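Local structure of sugar fermentation stimulation protein homolog (4DAV) at residues A[115-120]-A[127-132]; A[76-81]-A[213-218]. The protein probably binds DNA, combining an OB domain with a PD-(D/E)XK nuclease-like domain. The protein carries 1 engineered substitution. All coordinates share one frame; numbering follows the deposited sequence.

Contact 1. Residues A[115-120]-A[127-132]; sequences SRLDYL and EIFVET. With nucleotides of chain D.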
loop_
_atom_site.group_PDB
_atom_site.type_symbol
_atom_site.label_atom_id
_atom_site.label_comp_id
_atom_site.label_asym_id
_atom_site.label_seq_id
_atom_site.Cartn_x
_atom_site.Cartn_y
_atom_site.Cartn_z
ATOM N N SER A 115 19.610 -1.273 4.403
ATOM C CA SER A 115 18.154 -1.115 4.456
ATOM C C SER A 115 17.481 -2.479 4.594
ATOM O O SER A 115 18.147 -3.518 4.570
ATOM C CB SER A 115 17.648 -0.426 3.182
ATOM O OG SER A 115 18.003 0.945 3.159
ATOM N N ARG A 116 16.159 -2.465 4.750
ATOM C CA ARG A 116 15.355 -3.676 4.665
ATOM C C ARG A 116 14.260 -3.480 3.618
ATOM O O ARG A 116 13.544 -2.481 3.628
ATOM C CB ARG A 116 14.744 -4.022 6.023
ATOM C CG ARG A 116 15.775 -4.345 7.098
ATOM C CD ARG A 116 15.119 -4.610 8.444
ATOM N NE ARG A 116 16.021 -4.334 9.562
ATOM C CZ ARG A 116 15.690 -4.443 10.851
ATOM N NH1 ARG A 116 14.467 -4.831 11.215
ATOM N NH2 ARG A 116 16.594 -4.159 11.787
ATOM N N LEU A 117 14.165 -4.434 2.697
ATOM C CA LEU A 117 13.109 -4.455 1.698
ATOM C C LEU A 117 11.956 -5.257 2.274
ATOM O O LEU A 117 12.074 -5.793 3.365
ATOM C CB LEU A 117 13.616 -5.079 0.395
ATOM C CG LEU A 117 14.851 -4.401 -0.207
ATOM C CD1 LEU A 117 15.288 -5.116 -1.474
ATOM C CD2 LEU A 117 14.586 -2.929 -0.487
ATOM N N ASP A 118 10.847 -5.353 1.553
ATOM C CA ASP A 118 9.639 -5.945 2.119
ATOM C C ASP A 118 9.647 -7.472 2.118
ATOM O O ASP A 118 9.559 -8.086 3.178
ATOM C CB ASP A 118 8.396 -5.405 1.413
ATOM C CG ASP A 118 8.194 -3.916 1.650
ATOM O OD1 ASP A 118 8.416 -3.449 2.790
ATOM O OD2 ASP A 118 7.817 -3.212 0.698
ATOM N N TYR A 119 9.760 -8.081 0.942
ATOM C CA TYR A 119 9.661 -9.534 0.830
ATOM C C TYR A 119 10.802 -10.165 0.041
ATOM O O TYR A 119 11.319 -9.576 -0.913
ATOM C CB TYR A 119 8.346 -9.926 0.161
ATOM C CG TYR A 119 7.115 -9.355 0.815
ATOM C CD1 TYR A 119 6.491 -10.010 1.869
ATOM C CD2 TYR A 119 6.565 -8.157 0.369
ATOM C CE1 TYR A 119 5.351 -9.481 2.467
ATOM C CE2 TYR A 119 5.424 -7.623 0.957
ATOM C CZ TYR A 119 4.823 -8.288 2.003
ATOM O OH TYR A 119 3.697 -7.751 2.581
ATOM N N LEU A 120 11.184 -11.369 0.462
ATOM C CA LEU A 120 11.956 -12.283 -0.372
ATOM C C LEU A 120 11.008 -13.417 -0.771
ATOM O O LEU A 120 10.519 -14.152 0.086
ATOM C CB LEU A 120 13.180 -12.822 0.380
ATOM C CG LEU A 120 14.285 -13.446 -0.483
ATOM C CD1 LEU A 120 14.888 -12.399 -1.407
ATOM C CD2 LEU A 120 15.366 -14.087 0.383
ATOM N N GLU A 127 15.181 -16.866 -7.069
ATOM C CA GLU A 127 14.946 -15.940 -5.963
ATOM C C GLU A 127 14.485 -14.587 -6.512
ATOM O O GLU A 127 15.005 -14.129 -7.528
ATOM C CB GLU A 127 16.248 -15.763 -5.164
ATOM C CG GLU A 127 16.078 -15.676 -3.655
ATOM C CD GLU A 127 17.405 -15.527 -2.924
ATOM O OE1 GLU A 127 18.283 -14.787 -3.423
ATOM O OE2 GLU A 127 17.570 -16.141 -1.843
ATOM N N ILE A 128 13.521 -13.951 -5.845
ATOM C CA ILE A 128 13.069 -12.606 -6.237
ATOM C C ILE A 128 12.822 -11.689 -5.028
ATOM O O ILE A 128 12.283 -12.115 -4.000
ATOM C CB ILE A 128 11.802 -12.665 -7.121
ATOM C CG1 ILE A 128 11.485 -11.279 -7.691
ATOM C CG2 ILE A 128 10.625 -13.207 -6.339
ATOM C CD1 ILE A 128 10.375 -11.285 -8.715
ATOM N N PHE A 129 13.232 -10.432 -5.176
ATOM C CA PHE A 129 13.097 -9.422 -4.141
ATOM C C PHE A 129 11.956 -8.476 -4.516
ATOM O O PHE A 129 12.054 -7.745 -5.504
ATOM C CB PHE A 129 14.393 -8.620 -4.016
ATOM C CG PHE A 129 15.524 -9.373 -3.371
ATOM C CD1 PHE A 129 15.977 -9.021 -2.104
ATOM C CD2 PHE A 129 16.156 -10.418 -4.036
ATOM C CE1 PHE A 129 17.034 -9.705 -1.508
ATOM C CE2 PHE A 129 17.210 -11.106 -3.442
ATOM C CZ PHE A 129 17.648 -10.746 -2.178
ATOM N N VAL A 130 10.881 -8.495 -3.725
ATOM C CA VAL A 130 9.723 -7.632 -3.967
ATOM C C VAL A 130 9.565 -6.574 -2.877
ATOM O O VAL A 130 9.500 -6.895 -1.693
ATOM C CB VAL A 130 8.428 -8.445 -4.047
ATOM C CG1 VAL A 130 7.241 -7.525 -4.319
ATOM C CG2 VAL A 130 8.549 -9.505 -5.128
ATOM N N GLU A 131 9.518 -5.314 -3.305
ATOM C CA GLU A 131 9.211 -4.179 -2.442
ATOM C C GLU A 131 7.821 -3.668 -2.822
ATOM O O GLU A 131 7.507 -3.581 -4.013
ATOM C CB GLU A 131 10.241 -3.071 -2.654
ATOM C CG GLU A 131 10.018 -1.806 -1.814
ATOM C CD GLU A 131 10.528 -1.920 -0.384
ATOM O OE1 GLU A 131 10.829 -3.040 0.072
ATOM O OE2 GLU A 131 10.623 -0.872 0.290
ATOM N N THR A 132 6.993 -3.360 -1.818
ATOM C CA THR A 132 5.655 -2.811 -2.044
ATOM C C THR A 132 5.596 -1.353 -1.639
ATOM O O THR A 132 6.318 -0.927 -0.743
ATOM C CB THR A 132 4.575 -3.552 -1.240
ATOM O OG1 THR A 132 4.882 -3.479 0.157
ATOM C CG2 THR A 132 4.463 -5.012 -1.698
ATOM P P DG D 10 18.650 1.416 11.993
ATOM O OP1 DG D 10 19.597 1.971 11.004
ATOM O OP2 DG D 10 18.024 2.309 13.000
ATOM O "O5'" DG D 10 17.474 0.664 11.222
ATOM C "C5'" DG D 10 17.791 -0.352 10.280
ATOM C "C4'" DG D 10 16.507 -0.838 9.655
ATOM O "O4'" DG D 10 15.641 -1.325 10.706
ATOM C "C3'" DG D 10 15.724 0.247 8.930
ATOM O "O3'" DG D 10 15.193 -0.283 7.734
ATOM C "C2'" DG D 10 14.635 0.645 9.922
ATOM C "C1'" DG D 10 14.384 -0.677 10.636
ATOM N N9 DG D 10 13.838 -0.563 11.991
ATOM C C8 DG D 10 14.295 0.206 13.038
ATOM N N7 DG D 10 13.590 0.078 14.131
ATOM C C5 DG D 10 12.602 -0.839 13.789
ATOM C C6 DG D 10 11.536 -1.379 14.554
ATOM O O6 DG D 10 11.240 -1.146 15.735
ATOM N N1 DG D 10 10.764 -2.281 13.821
ATOM C C2 DG D 10 10.994 -2.623 12.503
ATOM N N2 DG D 10 10.154 -3.510 11.948
ATOM N N3 DG D 10 11.990 -2.122 11.775
ATOM C C4 DG D 10 12.748 -1.243 12.477
ATOM P P DC D 11 14.536 0.687 6.643
ATOM O OP1 DC D 11 14.779 0.079 5.312
ATOM O OP2 DC D 11 14.952 2.075 6.932
ATOM O "O5'" DC D 11 12.975 0.568 6.993
ATOM C "C5'" DC D 11 12.361 -0.698 6.852
ATOM C "C4'" DC D 11 10.935 -0.665 7.360
ATOM O "O4'" DC D 11 10.934 -0.585 8.814
ATOM C "C3'" DC D 11 10.104 0.514 6.848
ATOM O "O3'" DC D 11 8.874 0.013 6.327
ATOM C "C2'" DC D 11 9.908 1.376 8.091
ATOM C "C1'" DC D 11 9.909 0.310 9.187
ATOM N N1 DC D 11 10.116 0.811 10.604
ATOM C C2 DC D 11 9.270 0.344 11.614
ATOM O O2 DC D 11 8.387 -0.473 11.341
ATOM N N3 DC D 11 9.438 0.800 12.877
ATOM C C4 DC D 11 10.403 1.674 13.172
ATOM N N4 DC D 11 10.508 2.062 14.442
ATOM C C5 DC D 11 11.282 2.170 12.167
ATOM C C6 DC D 11 11.098 1.714 10.915
ATOM P P DC D 9 20.908 1.291 17.208
ATOM O OP1 DC D 9 21.804 2.010 16.276
ATOM O OP2 DC D 9 19.882 2.039 17.982
ATOM O "O5'" DC D 9 20.144 0.148 16.398
ATOM C "C5'" DC D 9 20.807 -0.647 15.423
ATOM C "C4'" DC D 9 19.756 -1.336 14.577
ATOM O "O4'" DC D 9 18.936 -2.195 15.409
ATOM C "C3'" DC D 9 18.771 -0.378 13.932
ATOM O "O3'" DC D 9 19.345 0.176 12.737
ATOM C "C2'" DC D 9 17.549 -1.272 13.724
ATOM C "C1'" DC D 9 17.624 -2.278 14.878
ATOM N N1 DC D 9 16.607 -2.069 15.996
ATOM C C2 DC D 9 15.364 -2.742 15.973
ATOM O O2 DC D 9 15.084 -3.511 15.041
ATOM N N3 DC D 9 14.474 -2.535 16.983
ATOM C C4 DC D 9 14.771 -1.709 17.988
ATOM N N4 DC D 9 13.856 -1.550 18.951
ATOM C C5 DC D 9 16.019 -1.014 18.037
ATOM C C6 DC D 9 16.891 -1.221 17.037
#

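Contact 2. Residues A[76-81]-A[213-218]; sequences IAIIDT and LHMELS. With nucleotides of chain D.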
loop_
_atom_site.group_PDB
_atom_site.type_symbol
_atom_site.label_atom_id
_atom_site.label_comp_id
_atom_site.label_asym_id
_atom_site.label_seq_id
_atom_site.Cartn_x
_atom_site.Cartn_y
_atom_site.Cartn_z
ATOM N N ILE A 76 -14.410 1.926 -0.147
ATOM C CA ILE A 76 -13.426 2.263 0.875
ATOM C C ILE A 76 -12.003 2.224 0.315
ATOM O O ILE A 76 -11.559 1.197 -0.206
ATOM C CB ILE A 76 -13.552 1.319 2.078
ATOM C CG1 ILE A 76 -14.944 1.443 2.712
ATOM C CG2 ILE A 76 -12.526 1.627 3.119
ATOM C CD1 ILE A 76 -15.259 0.355 3.704
ATOM N N ALA A 77 -11.293 3.346 0.439
ATOM C CA ALA A 77 -9.844 3.392 0.168
ATOM C C ALA A 77 -9.078 2.918 1.399
ATOM O O ALA A 77 -9.267 3.442 2.486
ATOM C CB ALA A 77 -9.405 4.804 -0.216
ATOM N N ILE A 78 -8.215 1.930 1.220
ATOM C CA ILE A 78 -7.504 1.298 2.322
ATOM C C ILE A 78 -6.172 1.991 2.554
ATOM O O ILE A 78 -5.247 1.867 1.736
ATOM C CB ILE A 78 -7.203 -0.163 2.005
ATOM C CG1 ILE A 78 -8.500 -0.960 1.883
ATOM C CG2 ILE A 78 -6.300 -0.772 3.090
ATOM C CD1 ILE A 78 -8.337 -2.228 1.104
ATOM N N ILE A 79 -6.058 2.715 3.652
ATOM C CA ILE A 79 -4.816 3.434 3.915
ATOM C C ILE A 79 -3.838 2.659 4.781
ATOM O O ILE A 79 -2.661 2.962 4.761
ATOM C CB ILE A 79 -5.081 4.825 4.523
ATOM C CG1 ILE A 79 -5.935 4.721 5.795
ATOM C CG2 ILE A 79 -5.778 5.703 3.494
ATOM C CD1 ILE A 79 -5.505 5.649 6.881
ATOM N N ASP A 80 -4.323 1.682 5.549
ATOM C CA ASP A 80 -3.473 0.889 6.447
ATOM C C ASP A 80 -2.517 0.011 5.659
ATOM O O ASP A 80 -2.931 -0.854 4.897
ATOM C CB ASP A 80 -4.318 0.030 7.378
ATOM C CG ASP A 80 -3.523 -0.546 8.518
ATOM O OD1 ASP A 80 -2.645 -1.403 8.271
ATOM O OD2 ASP A 80 -3.795 -0.163 9.680
ATOM N N THR A 81 -1.231 0.258 5.840
ATOM C CA THR A 81 -0.203 -0.406 5.043
ATOM C C THR A 81 0.023 -1.847 5.512
ATOM O O THR A 81 0.502 -2.677 4.731
ATOM C CB THR A 81 1.114 0.394 5.029
ATOM O OG1 THR A 81 1.656 0.466 6.349
ATOM C CG2 THR A 81 0.884 1.801 4.508
ATOM N N LEU A 213 -7.093 -2.469 -5.720
ATOM C CA LEU A 213 -7.834 -3.016 -4.561
ATOM C C LEU A 213 -8.784 -1.977 -3.958
ATOM O O LEU A 213 -8.488 -0.789 -3.978
ATOM C CB LEU A 213 -6.889 -3.367 -3.408
ATOM C CG LEU A 213 -5.850 -4.463 -3.442
ATOM C CD1 LEU A 213 -4.736 -4.129 -4.432
ATOM C CD2 LEU A 213 -5.322 -4.618 -2.029
ATOM N N HIS A 214 -9.887 -2.439 -3.373
ATOM C CA HIS A 214 -10.732 -1.592 -2.544
ATOM C C HIS A 214 -11.322 -2.426 -1.405
ATOM O O HIS A 214 -11.098 -3.641 -1.334
ATOM C CB HIS A 214 -11.824 -0.911 -3.383
ATOM C CG HIS A 214 -12.779 -1.866 -4.032
ATOM N ND1 HIS A 214 -12.659 -2.261 -5.348
ATOM C CD2 HIS A 214 -13.874 -2.500 -3.549
ATOM C CE1 HIS A 214 -13.628 -3.112 -5.641
ATOM N NE2 HIS A 214 -14.387 -3.267 -4.570
ATOM N N MET A 215 -12.046 -1.778 -0.494
ATOM C CA MET A 215 -12.792 -2.504 0.541
ATOM C C MET A 215 -14.257 -2.102 0.429
ATOM O O MET A 215 -14.574 -0.968 0.086
ATOM C CB MET A 215 -12.209 -2.248 1.950
ATOM C CG MET A 215 -12.846 -3.037 3.120
ATOM S SD MET A 215 -11.810 -3.115 4.634
ATOM C CE MET A 215 -11.572 -1.360 4.991
ATOM N N GLU A 216 -15.138 -3.068 0.645
ATOM C CA GLU A 216 -16.580 -2.824 0.684
ATOM C C GLU A 216 -16.989 -2.482 2.122
ATOM O O GLU A 216 -16.217 -2.668 3.058
ATOM C CB GLU A 216 -17.344 -4.074 0.217
ATOM C CG GLU A 216 -16.888 -4.645 -1.174
ATOM C CD GLU A 216 -17.423 -3.845 -2.346
ATOM O OE1 GLU A 216 -18.568 -3.359 -2.245
ATOM O OE2 GLU A 216 -16.714 -3.714 -3.370
ATOM N N LEU A 217 -18.222 -2.016 2.289
ATOM C CA LEU A 217 -18.736 -1.657 3.603
ATOM C C LEU A 217 -18.810 -2.878 4.499
ATOM O O LEU A 217 -18.715 -2.771 5.725
ATOM C CB LEU A 217 -20.111 -1.014 3.480
ATOM C CG LEU A 217 -20.178 0.321 2.734
ATOM C CD1 LEU A 217 -21.610 0.842 2.709
ATOM C CD2 LEU A 217 -19.234 1.353 3.347
ATOM N N SER A 218 -18.969 -4.038 3.873
ATOM C CA SER A 218 -19.060 -5.323 4.568
ATOM C C SER A 218 -17.756 -5.691 5.266
ATOM O O SER A 218 -17.741 -6.537 6.160
ATOM C CB SER A 218 -19.341 -6.417 3.545
ATOM O OG SER A 218 -18.198 -6.560 2.693
ATOM P P DT D 12 7.872 0.966 5.532
ATOM O OP1 DT D 12 7.209 0.118 4.528
ATOM O OP2 DT D 12 8.573 2.188 5.096
ATOM O "O5'" DT D 12 6.830 1.371 6.680
ATOM C "C5'" DT D 12 5.717 0.517 6.966
ATOM C "C4'" DT D 12 4.893 1.039 8.124
ATOM O "O4'" DT D 12 5.716 1.006 9.313
ATOM C "C3'" DT D 12 4.424 2.491 8.018
ATOM O "O3'" DT D 12 3.257 2.634 7.195
ATOM C "C2'" DT D 12 4.180 2.834 9.485
ATOM C "C1'" DT D 12 5.199 1.952 10.223
ATOM N N1 DT D 12 6.336 2.735 10.817
ATOM C C2 DT D 12 6.515 2.679 12.177
ATOM O O2 DT D 12 5.801 2.009 12.905
ATOM N N3 DT D 12 7.569 3.428 12.650
ATOM C C4 DT D 12 8.432 4.218 11.906
ATOM O O4 DT D 12 9.340 4.860 12.426
ATOM C C5 DT D 12 8.186 4.237 10.486
ATOM C C7 DT D 12 9.063 5.061 9.591
ATOM C C6 DT D 12 7.164 3.502 10.012
#

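Contact 1. Residues A[115-120]-A[127-132]
Asp118 and Glu131 bring their carboxylates face to face across the hairpin, the two planes stacked almost parallel, 5° apart, with Asp118 OD2 lying 3.1 Å from Glu131 OE1. Each meets a backbone N-H of the opposite segment, one well aligned and one weakly. Asp118 OD2 accepts from Thr132 N at 2.7 Å on its anti lone pair, the one turned away from OD1. Glu131 bends at chi2 (81°), which folds OE1 back to a weak hydrogen bond with Asp118 N. Just beyond, Tyr119 and Val130 exchange two backbone hydrogen bonds, while the Tyr119 ring meets the Thr132 methyl with its edge. On the other face of the sheet Leu120 lies alongside Phe129 and sets CD1 over the middle of the ring.

Arg116 faces the DNA of chain D: its N donates straight to DC11 OP1 at 2.9 Å, and its extended side chain reaches the next sugar, where DG10 O4' sits 3.0 Å above one face of the Arg116 guanidinium, offset toward its rim. With an alanine here the backbone bond could persist, but the DG10 sugar would probably lose its flat cationic cover.

Asp118, Glu131 and Lys133, two residues on from Glu131, fit the PD-(D/E)XK pattern. Two acidic groups stacked so closely, with Asp118 packed on a DNA phosphate, are consistent with a site of the kind that in related nucleases takes up divalent metal.

Contact 2. Residues A[76-81]-A[213-218]
Thr81 OG1 is gripped twice: it shares a 2.8 Å hydrogen bond with O3' of DT12 of chain D, and it is hydrogen-bonded to Thr38 O. Just before it, Asp80 is the N-cap of helix 81-94, its OD1 accepting a hydrogen bond from Leu83 N. Away from the DNA, segment 76-81 meets segment 213-218 through a single antiparallel bridge, the hydrogen-bonded pair Ile76 and Met215. Met215 N donates to Ile76 O at 3.0 Å, in the carbonyl plane and on a lone pair.

Apolar groups pack beside this bridge. Met215 extends with CG anti to its backbone N (chi1 -176°) and then turns at chi3 (57°), bringing CE to 3.7 Å from Ile76 CG2 as the two side chains cross at a slant. Ile78 comes to Met215 at about a right angle, CG1 3.9 Å from Met215 CB. The other branch of Ile76 runs past the bridge, where CD1 touches Glu216 O and the Leu217 methyl CD2. On segment 213-218 itself, His214 NE2 makes a weak bond to Glu216 OE2.

One short bridge flanked by apolar side chains thus forms a seam between two domains, the last strand of the OB domain meeting strand 207-215 of the restriction-endonuclease-like sheet.

Overall arrangement
Followed from the N terminus, the chain first lays strand 2-6 beside 220-229 in the large sheet, then builds the OB domain and leaves it along strand 75-78, the first half of contact 2, before entering helix 81-94. It then forms the hairpin of contact 1, strands 115-122 and 127-139, whose segments have only six residues between them. Strand 207-215 returns to complete contact 2, closing a loop of 131 residues that encloses the smaller one without crossing it. Strand 170-176 pairs with both 127-139 and 207-215, so the large sheet runs from contact 1 to the 213-218 half of contact 2. Their centres lie about 24 Å apart, yet both reach successive nucleotides of chain D.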